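Local coordinates for alpha-1,4-endofucoidanase (Mariniflexile fucanivorans, PDB 6DLH), which hydrolyses internal alpha-1,4-fucosidic linkages of fucoidan as an endo-acting, retaining glycoside hydrolase of family 107, and carries several bound calcium ions, at residues P93-P98 against K210-R215; A432-Q437 against I516-G521; N493-L498 against N508-L513. All blocks are in the same frame, centred on the assembly; numbering follows the deposited sequence.

Contact 1 of 3, residues P93-P98 against K210-R215; sequences PTHVAP and KEYAQR
Tyr212 reaches from helix 198-216 to the loop 93-98 and meets three of its residues with the far end of its ring. Its CG stands anti to the carbonyl carbon (chi1 -76°), which sends the ring off the helix with the hydroxyl leading. The OH donates to Ala97 O at 2.7 Å, coming from well above the carbonyl plane. Beside this bond the methyl CB of Ala97 packs on Tyr212 CE1 at 3.5 Å. Near the CE2 side of the same ring, His95 CD2 lies 3.8 Å from both Tyr212 OH and Tyr212 CE2. The imidazole is held in its rotation by both nitrogens: ND1 gives a bond lying in the ring plane to Pro93 O, 2.6 Å away, while NE2 is bonded to the hydroxyl of Tyr204, on the same helix as Tyr212.

This is interior packing of what is probably the catalytic domain, whose parallel strands and intervening helices are consistent with a (beta/alpha)8-barrel-like fold as in the GH29 fucosidases: the loop follows its strand 80-84, and the helix precedes its strand 222-226. One turn further on, Arg215 bends at chi3 (-73°) and brings the edge of its guanidinium to Pro98 O. NH2 donates to this oxygen at 2.9 Å, in the carbonyl plane and almost in that of the guanidinium, and NH1 shares the same acceptor at a doubtfully short distance. Pro98 also touches the group, CD being 3.5 Å from Arg215 NH2, and Tyr212 CD1 sits over the rim of one guanidinium face, 3.8 Å above its plane.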
loop_
_atom_site.group_PDB
_atom_site.type_symbol
_atom_site.label_atom_id
_atom_site.label_comp_id
_atom_site.label_asym_id
_atom_site.label_seq_id
_atom_site.Cartn_x
_atom_site.Cartn_y
_atom_site.Cartn_z
ATOM N N PRO A 93 11.770 0.560 -8.106
ATOM C CA PRO A 93 11.121 1.610 -8.899
ATOM C C PRO A 93 9.626 1.819 -8.645
ATOM O O PRO A 93 9.126 2.935 -8.784
ATOM C CB PRO A 93 11.336 1.164 -10.359
ATOM C CG PRO A 93 12.499 0.199 -10.285
ATOM C CD PRO A 93 12.310 -0.510 -8.960
ATOM N N THR A 94 8.919 0.744 -8.275
ATOM C CA THR A 94 7.473 0.794 -8.128
ATOM C C THR A 94 7.094 1.576 -6.870
ATOM O O THR A 94 7.428 1.163 -5.760
ATOM C CB THR A 94 6.875 -0.615 -8.162
ATOM O OG1 THR A 94 7.245 -1.285 -6.953
ATOM C CG2 THR A 94 7.321 -1.404 -9.373
ATOM N N HIS A 95 6.400 2.706 -7.072
ATOM C CA HIS A 95 5.927 3.579 -6.008
ATOM C C HIS A 95 4.424 3.385 -5.818
ATOM O O HIS A 95 3.741 2.929 -6.735
ATOM C CB HIS A 95 6.223 5.050 -6.342
ATOM C CG HIS A 95 7.668 5.411 -6.286
ATOM N ND1 HIS A 95 8.615 4.800 -7.091
ATOM C CD2 HIS A 95 8.328 6.330 -5.547
ATOM C CE1 HIS A 95 9.799 5.311 -6.829
ATOM N NE2 HIS A 95 9.649 6.256 -5.888
ATOM N N VAL A 96 3.924 3.767 -4.635
ATOM C CA VAL A 96 2.517 3.613 -4.295
ATOM C C VAL A 96 1.857 4.984 -4.147
ATOM O O VAL A 96 0.703 5.067 -3.742
ATOM C CB VAL A 96 2.318 2.756 -3.028
ATOM C CG1 VAL A 96 2.895 1.364 -3.187
ATOM C CG2 VAL A 96 2.862 3.427 -1.776
ATOM N N ALA A 97 2.603 6.054 -4.456
ATOM C CA ALA A 97 2.092 7.414 -4.370
ATOM C C ALA A 97 2.380 8.143 -5.679
ATOM O O ALA A 97 3.418 7.909 -6.293
ATOM C CB ALA A 97 2.699 8.130 -3.191
ATOM N N PRO A 98 1.481 9.037 -6.158
ATOM C CA PRO A 98 1.615 9.610 -7.498
ATOM C C PRO A 98 2.637 10.745 -7.556
ATOM O O PRO A 98 2.737 11.553 -6.628
ATOM C CB PRO A 98 0.196 10.132 -7.773
ATOM C CG PRO A 98 -0.316 10.542 -6.406
ATOM C CD PRO A 98 0.304 9.551 -5.440
ATOM N N LYS A 210 11.780 14.629 -2.095
ATOM C CA LYS A 210 11.462 15.834 -1.341
ATOM C C LYS A 210 10.011 16.252 -1.579
ATOM O O LYS A 210 9.390 16.841 -0.697
ATOM C CB LYS A 210 12.430 16.983 -1.647
ATOM C CG LYS A 210 12.211 18.243 -0.813
ATOM C CD LYS A 210 13.384 19.202 -0.771
ATOM C CE LYS A 210 13.262 20.357 -1.741
ATOM N NZ LYS A 210 14.069 21.519 -1.298
ATOM N N GLU A 211 9.484 15.943 -2.770
ATOM C CA GLU A 211 8.138 16.348 -3.154
ATOM C C GLU A 211 7.133 15.590 -2.288
ATOM O O GLU A 211 6.194 16.174 -1.743
ATOM C CB GLU A 211 7.903 16.083 -4.644
ATOM N N TYR A 212 7.368 14.279 -2.161
ATOM C CA TYR A 212 6.587 13.418 -1.291
ATOM C C TYR A 212 6.597 13.949 0.143
ATOM O O TYR A 212 5.542 14.156 0.735
ATOM C CB TYR A 212 7.136 11.997 -1.369
ATOM C CG TYR A 212 6.772 11.247 -2.622
ATOM C CD1 TYR A 212 5.458 11.169 -3.056
ATOM C CD2 TYR A 212 7.737 10.571 -3.346
ATOM C CE1 TYR A 212 5.121 10.454 -4.191
ATOM C CE2 TYR A 212 7.413 9.846 -4.479
ATOM C CZ TYR A 212 6.101 9.789 -4.904
ATOM O OH TYR A 212 5.783 9.074 -6.020
ATOM N N ALA A 213 7.790 14.200 0.689
ATOM C CA ALA A 213 7.894 14.563 2.093
ATOM C C ALA A 213 7.114 15.846 2.366
ATOM O O ALA A 213 6.460 15.965 3.405
ATOM C CB ALA A 213 9.339 14.684 2.497
ATOM N N GLN A 214 7.178 16.784 1.408
ATOM C CA GLN A 214 6.559 18.096 1.537
ATOM C C GLN A 214 5.036 17.978 1.469
ATOM O O GLN A 214 4.324 18.639 2.221
ATOM C CB GLN A 214 7.122 19.062 0.491
ATOM C CG GLN A 214 8.485 19.626 0.872
ATOM C CD GLN A 214 9.028 20.634 -0.112
ATOM O OE1 GLN A 214 9.087 20.395 -1.320
ATOM N NE2 GLN A 214 9.459 21.770 0.410
ATOM N N ARG A 215 4.558 17.116 0.569
ATOM C CA ARG A 215 3.147 16.813 0.416
ATOM C C ARG A 215 2.564 16.323 1.744
ATOM O O ARG A 215 1.599 16.898 2.251
ATOM C CB ARG A 215 2.976 15.772 -0.695
ATOM C CG ARG A 215 1.609 15.781 -1.362
ATOM C CD ARG A 215 1.408 14.593 -2.286
ATOM N NE ARG A 215 2.155 14.631 -3.540
ATOM C CZ ARG A 215 2.299 13.593 -4.365
ATOM N NH1 ARG A 215 2.893 13.748 -5.536
ATOM N NH2 ARG A 215 1.856 12.396 -4.020
#

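Contact 2 of 3, residues A432-Q437 against I516-G521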
loop_
_atom_site.group_PDB
_atom_site.type_symbol
_atom_site.label_atom_id
_atom_site.label_comp_id
_atom_site.label_asym_id
_atom_site.label_seq_id
_atom_site.Cartn_x
_atom_site.Cartn_y
_atom_site.Cartn_z
ATOM N N ALA A 432 -14.477 15.997 13.781
ATOM C CA ALA A 432 -14.417 17.409 13.415
ATOM C C ALA A 432 -15.583 18.198 14.028
ATOM O O ALA A 432 -16.635 17.640 14.349
ATOM C CB ALA A 432 -14.402 17.540 11.909
ATOM N N ILE A 433 -15.376 19.512 14.198
ATOM C CA ILE A 433 -16.449 20.415 14.592
ATOM C C ILE A 433 -17.234 20.792 13.340
ATOM O O ILE A 433 -16.650 21.254 12.361
ATOM C CB ILE A 433 -15.912 21.671 15.314
ATOM C CG1 ILE A 433 -15.204 21.322 16.624
ATOM C CG2 ILE A 433 -17.037 22.675 15.544
ATOM C CD1 ILE A 433 -14.297 22.418 17.141
ATOM N N TYR A 434 -18.550 20.571 13.393
ATOM C CA TYR A 434 -19.475 20.970 12.344
ATOM C C TYR A 434 -20.375 22.084 12.878
ATOM O O TYR A 434 -21.306 21.819 13.641
ATOM C CB TYR A 434 -20.306 19.772 11.877
ATOM C CG TYR A 434 -19.581 18.804 10.978
ATOM C CD1 TYR A 434 -18.654 17.904 11.487
ATOM C CD2 TYR A 434 -19.829 18.777 9.615
ATOM C CE1 TYR A 434 -17.987 17.011 10.662
ATOM C CE2 TYR A 434 -19.171 17.892 8.777
ATOM C CZ TYR A 434 -18.248 17.003 9.303
ATOM O OH TYR A 434 -17.605 16.125 8.482
ATOM N N PRO A 435 -20.111 23.364 12.523
ATOM C CA PRO A 435 -20.919 24.486 13.014
ATOM C C PRO A 435 -22.417 24.287 12.790
ATOM O O PRO A 435 -22.866 24.048 11.666
ATOM C CB PRO A 435 -20.381 25.673 12.201
ATOM C CG PRO A 435 -18.941 25.289 11.915
ATOM C CD PRO A 435 -19.011 23.800 11.644
ATOM N N GLY A 436 -23.171 24.340 13.895
ATOM C CA GLY A 436 -24.617 24.195 13.866
ATOM C C GLY A 436 -25.078 22.754 14.074
ATOM O O GLY A 436 -26.256 22.517 14.327
ATOM N N GLN A 437 -24.150 21.794 13.970
ATOM C CA GLN A 437 -24.519 20.386 14.023
ATOM C C GLN A 437 -24.221 19.803 15.402
ATOM O O GLN A 437 -23.217 20.153 16.020
ATOM C CB GLN A 437 -23.809 19.598 12.918
ATOM C CG GLN A 437 -24.246 19.986 11.513
ATOM C CD GLN A 437 -25.735 19.845 11.318
ATOM O OE1 GLN A 437 -26.316 18.785 11.538
ATOM N NE2 GLN A 437 -26.369 20.925 10.890
ATOM N N ILE A 516 -14.472 21.648 10.487
ATOM C CA ILE A 516 -14.508 20.950 9.212
ATOM C C ILE A 516 -14.222 21.940 8.086
ATOM O O ILE A 516 -14.480 23.136 8.215
ATOM C CB ILE A 516 -15.851 20.212 9.016
ATOM C CG1 ILE A 516 -15.883 19.379 7.730
ATOM C CG2 ILE A 516 -17.029 21.175 9.089
ATOM C CD1 ILE A 516 -14.991 18.154 7.751
ATOM N N SER A 517 -13.675 21.412 6.988
ATOM C CA SER A 517 -13.377 22.185 5.796
ATOM C C SER A 517 -13.888 21.418 4.581
ATOM O O SER A 517 -13.296 20.418 4.180
ATOM C CB SER A 517 -11.896 22.461 5.703
ATOM O OG SER A 517 -11.599 23.276 4.578
ATOM N N HIS A 518 -15.000 21.893 4.011
ATOM C CA HIS A 518 -15.656 21.206 2.910
ATOM C C HIS A 518 -14.803 21.287 1.648
ATOM O O HIS A 518 -14.089 22.264 1.448
ATOM C CB HIS A 518 -17.062 21.775 2.692
ATOM C CG HIS A 518 -17.892 21.728 3.926
ATOM N ND1 HIS A 518 -18.417 20.547 4.414
ATOM C CD2 HIS A 518 -18.265 22.701 4.787
ATOM C CE1 HIS A 518 -19.089 20.795 5.520
ATOM N NE2 HIS A 518 -19.016 22.111 5.767
ATOM N N PRO A 519 -14.855 20.267 0.758
ATOM C CA PRO A 519 -14.133 20.320 -0.512
ATOM C C PRO A 519 -14.860 21.254 -1.474
ATOM O O PRO A 519 -16.069 21.456 -1.353
ATOM C CB PRO A 519 -14.227 18.873 -1.018
ATOM C CG PRO A 519 -15.532 18.365 -0.442
ATOM C CD PRO A 519 -15.629 19.025 0.918
ATOM N N ALA A 520 -14.110 21.820 -2.427
ATOM C CA ALA A 520 -14.694 22.641 -3.475
ATOM C C ALA A 520 -15.377 21.742 -4.504
ATOM O O ALA A 520 -15.077 20.552 -4.588
ATOM C CB ALA A 520 -13.628 23.509 -4.101
ATOM N N GLY A 521 -16.314 22.321 -5.264
ATOM C CA GLY A 521 -17.005 21.610 -6.327
ATOM C C GLY A 521 -18.370 21.083 -5.888
ATOM O O GLY A 521 -19.100 20.506 -6.693
#
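A type II turn from Tyr434 to Gln437, in an Ig-like domain, meets the linker that follows strand 505-513, and Ile516 fills the junction between them. Its backbone N donates to Ile433 O at 2.9 Å, nearly straight (168°) and in the carbonyl plane. With this bond made, the isoleucine side chain lies against the Tyr434 ring. CG2 sits over one face, 3.9 Å from the ring centroid and 18° off the normal. The other branch, with CG1 anti to the backbone N (chi1 -176°), runs toward the phenol end: CG1 approaches Tyr434 CZ to 3.7 Å, and CD1 comes within 3.4 Å of Tyr434 OH. Pro435 CD and Ala432 CB border the same side chain at van der Waals distance. An alanine in place of Tyr434 is likely to leave CG1 and CD1 of Ile516 without the ring they pack on and CG2 with little apolar cover beyond Pro435, opening a gap. His518 CE1 comes only loosely to Tyr434 CE2, while its ND1 is hydrogen-bonded to Tyr559 OH. Tyr434 and the calcium ligand Glu562 have side chains about 5 Å apart at their nearest atoms, a position at the junction of two successive calcium-binding Ig-like domains.

Contact 3 of 3, residues N493-L498 against N508-L513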
loop_
_atom_site.group_PDB
_atom_site.type_symbol
_atom_site.label_atom_id
_atom_site.label_comp_id
_atom_site.label_asym_id
_atom_site.label_seq_id
_atom_site.Cartn_x
_atom_site.Cartn_y
_atom_site.Cartn_z
ATOM N N ASN A 493 -10.583 26.519 16.595
ATOM C CA ASN A 493 -10.058 25.207 16.938
ATOM C C ASN A 493 -9.851 25.131 18.453
ATOM O O ASN A 493 -9.973 26.134 19.156
ATOM C CB ASN A 493 -8.831 24.870 16.088
ATOM C CG ASN A 493 -9.161 24.773 14.612
ATOM O OD1 ASN A 493 -10.329 24.711 14.230
ATOM N ND2 ASN A 493 -8.144 24.760 13.766
ATOM N N TYR A 494 -9.576 23.924 18.963
ATOM C CA TYR A 494 -9.348 23.759 20.390
ATOM C C TYR A 494 -8.183 22.802 20.636
ATOM O O TYR A 494 -7.935 21.891 19.849
ATOM C CB TYR A 494 -10.619 23.301 21.113
ATOM C CG TYR A 494 -11.733 24.315 21.190
ATOM C CD1 TYR A 494 -12.619 24.474 20.136
ATOM C CD2 TYR A 494 -11.920 25.100 22.320
ATOM C CE1 TYR A 494 -13.648 25.400 20.188
ATOM C CE2 TYR A 494 -12.950 26.028 22.392
ATOM C CZ TYR A 494 -13.818 26.176 21.320
ATOM O OH TYR A 494 -14.843 27.078 21.353
ATOM N N THR A 495 -7.469 23.046 21.739
ATOM C CA THR A 495 -6.427 22.168 22.236
ATOM C C THR A 495 -6.539 22.119 23.755
ATOM O O THR A 495 -6.414 23.146 24.426
ATOM C CB THR A 495 -5.034 22.646 21.805
ATOM O OG1 THR A 495 -5.013 22.757 20.381
ATOM C CG2 THR A 495 -3.928 21.720 22.268
ATOM N N PHE A 496 -6.777 20.917 24.289
ATOM C CA PHE A 496 -6.898 20.752 25.728
ATOM C C PHE A 496 -6.498 19.335 26.141
ATOM O O PHE A 496 -6.276 18.464 25.301
ATOM C CB PHE A 496 -8.311 21.122 26.188
ATOM C CG PHE A 496 -9.405 20.384 25.460
ATOM C CD1 PHE A 496 -9.783 20.757 24.178
ATOM C CD2 PHE A 496 -10.044 19.301 26.049
ATOM C CE1 PHE A 496 -10.786 20.070 23.509
ATOM C CE2 PHE A 496 -11.055 18.622 25.384
ATOM C CZ PHE A 496 -11.421 19.006 24.113
ATOM N N GLU A 497 -6.420 19.136 27.458
ATOM C CA GLU A 497 -6.002 17.883 28.052
ATOM C C GLU A 497 -7.247 17.123 28.499
ATOM O O GLU A 497 -8.139 17.710 29.108
ATOM C CB GLU A 497 -5.125 18.162 29.276
ATOM C CG GLU A 497 -3.891 18.992 28.976
ATOM C CD GLU A 497 -2.774 18.241 28.273
ATOM O OE1 GLU A 497 -2.551 18.508 27.077
ATOM O OE2 GLU A 497 -2.127 17.395 28.925
ATOM N N LEU A 498 -7.297 15.822 28.175
ATOM C CA LEU A 498 -8.212 14.919 28.853
ATOM C C LEU A 498 -7.456 14.205 29.970
ATOM O O LEU A 498 -6.280 13.888 29.817
ATOM C CB LEU A 498 -8.809 13.931 27.849
ATOM C CG LEU A 498 -9.841 14.519 26.889
ATOM C CD1 LEU A 498 -10.451 13.430 26.021
ATOM C CD2 LEU A 498 -10.927 15.281 27.639
ATOM N N ASN A 508 -2.669 12.349 31.558
ATOM C CA ASN A 508 -3.172 13.343 30.627
ATOM C C ASN A 508 -2.913 12.890 29.195
ATOM O O ASN A 508 -1.910 12.241 28.909
ATOM C CB ASN A 508 -2.488 14.703 30.808
ATOM C CG ASN A 508 -2.845 15.422 32.096
ATOM O OD1 ASN A 508 -3.295 14.812 33.067
ATOM N ND2 ASN A 508 -2.637 16.729 32.114
ATOM N N ARG A 509 -3.817 13.290 28.297
ATOM C CA ARG A 509 -3.659 13.112 26.866
ATOM C C ARG A 509 -4.184 14.375 26.189
ATOM O O ARG A 509 -5.309 14.795 26.452
ATOM C CB ARG A 509 -4.393 11.835 26.438
ATOM C CG ARG A 509 -4.613 11.662 24.944
ATOM C CD ARG A 509 -3.428 11.135 24.162
ATOM N NE ARG A 509 -2.855 9.846 24.542
ATOM C CZ ARG A 509 -2.968 8.725 23.829
ATOM N NH1 ARG A 509 -4.022 8.520 23.056
ATOM N NH2 ARG A 509 -2.009 7.818 23.878
ATOM N N GLU A 510 -3.339 14.991 25.357
ATOM C CA GLU A 510 -3.719 16.185 24.623
ATOM C C GLU A 510 -4.606 15.789 23.445
ATOM O O GLU A 510 -4.223 14.949 22.633
ATOM C CB GLU A 510 -2.479 16.949 24.154
ATOM C CG GLU A 510 -2.803 18.198 23.353
ATOM C CD GLU A 510 -1.604 18.848 22.683
ATOM O OE1 GLU A 510 -1.484 18.745 21.443
ATOM O OE2 GLU A 510 -0.790 19.447 23.405
ATOM N N VAL A 511 -5.786 16.415 23.364
ATOM C CA VAL A 511 -6.731 16.187 22.281
ATOM C C VAL A 511 -7.020 17.515 21.585
ATOM O O VAL A 511 -6.962 18.578 22.207
ATOM C CB VAL A 511 -8.023 15.498 22.772
ATOM C CG1 VAL A 511 -7.756 14.092 23.293
ATOM C CG2 VAL A 511 -8.766 16.320 23.822
ATOM N N LYS A 512 -7.339 17.424 20.289
ATOM C CA LYS A 512 -7.611 18.582 19.457
ATOM C C LYS A 512 -9.030 18.498 18.899
ATOM O O LYS A 512 -9.597 17.412 18.775
ATOM C CB LYS A 512 -6.580 18.687 18.328
ATOM C CG LYS A 512 -5.183 19.110 18.764
ATOM C CD LYS A 512 -4.122 18.925 17.690
ATOM C CE LYS A 512 -4.021 20.068 16.701
ATOM N NZ LYS A 512 -3.281 21.228 17.259
ATOM N N LEU A 513 -9.596 19.678 18.606
ATOM C CA LEU A 513 -10.846 19.836 17.880
ATOM C C LEU A 513 -10.599 20.816 16.741
ATOM O O LEU A 513 -9.979 21.855 16.953
ATOM C CB LEU A 513 -11.917 20.387 18.825
ATOM C CG LEU A 513 -12.581 19.372 19.749
ATOM C CD1 LEU A 513 -13.498 20.071 20.736
ATOM C CD2 LEU A 513 -13.355 18.342 18.948
#
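Leu513, Val511 and Leu498 lose the most surface where the antiparallel strands 494-498 and 508-513 pair, and all three point to the same face of this beta hairpin as Phe496. Leu513 forms a hydrogen-bonded pair with Tyr494, whose N reaches Leu513 O at 2.9 Å; the CB atoms of the two touch, and Leu513 CD1 lies at the edge of the Phe496 ring, 3.9 Å from CE1. Val511, paired with Phe496 through two nearly straight backbone bonds, puts CG2 over a face of that ring, 3.9 Å from its centroid. The ring stands there because Phe496 CG lies between its own N and carbonyl carbon (chi1 54°), folding it across the neighbouring strand. The same methyl meets Leu498 CG at 3.7 Å, so Val511 is wedged between an aromatic and an aliphatic side chain. Leu498 continues inward onto Leu443 of strand 439-444 and Trp423 of strand 422-423.

The opposite face is polar. Glu497, bent at chi2 (-75°), takes a long bond of 3.3 Å from Asn508 ND2 on the anti lone pair of OE2. Its OE1 comes to 4.2 Å from Glu510 OE2, with the carboxylate planes 77° apart. The apolar face thus holds the hairpin to the domain core, whereas the two adjacent carboxylates would probably disfavour each other's charge slightly, the Asn508 amide offsetting part of that cost on Glu497.

From the N terminus, contact 1 first closes the long excursion from residue 93 to residue 215 and ties a loop after one strand of the parallel catalytic sheet to the helix before another. It is complete before the others begin. Contact 2 opens at residue 432 and closes at 521, joining the start of an Ig-like domain to the chain leaving it. Contact 3, the hairpin 493-498 with 508-513, falls wholly within that span, pairing the last two strands of the same Ig-like domain. Contacts 2 and 3 touch, Ile433 CD1 packing 3.6 Å from Leu513 CB, whereas contact 1 stays apart, its nearest atoms about 15 Å from contact 2 and 16 Å from contact 3.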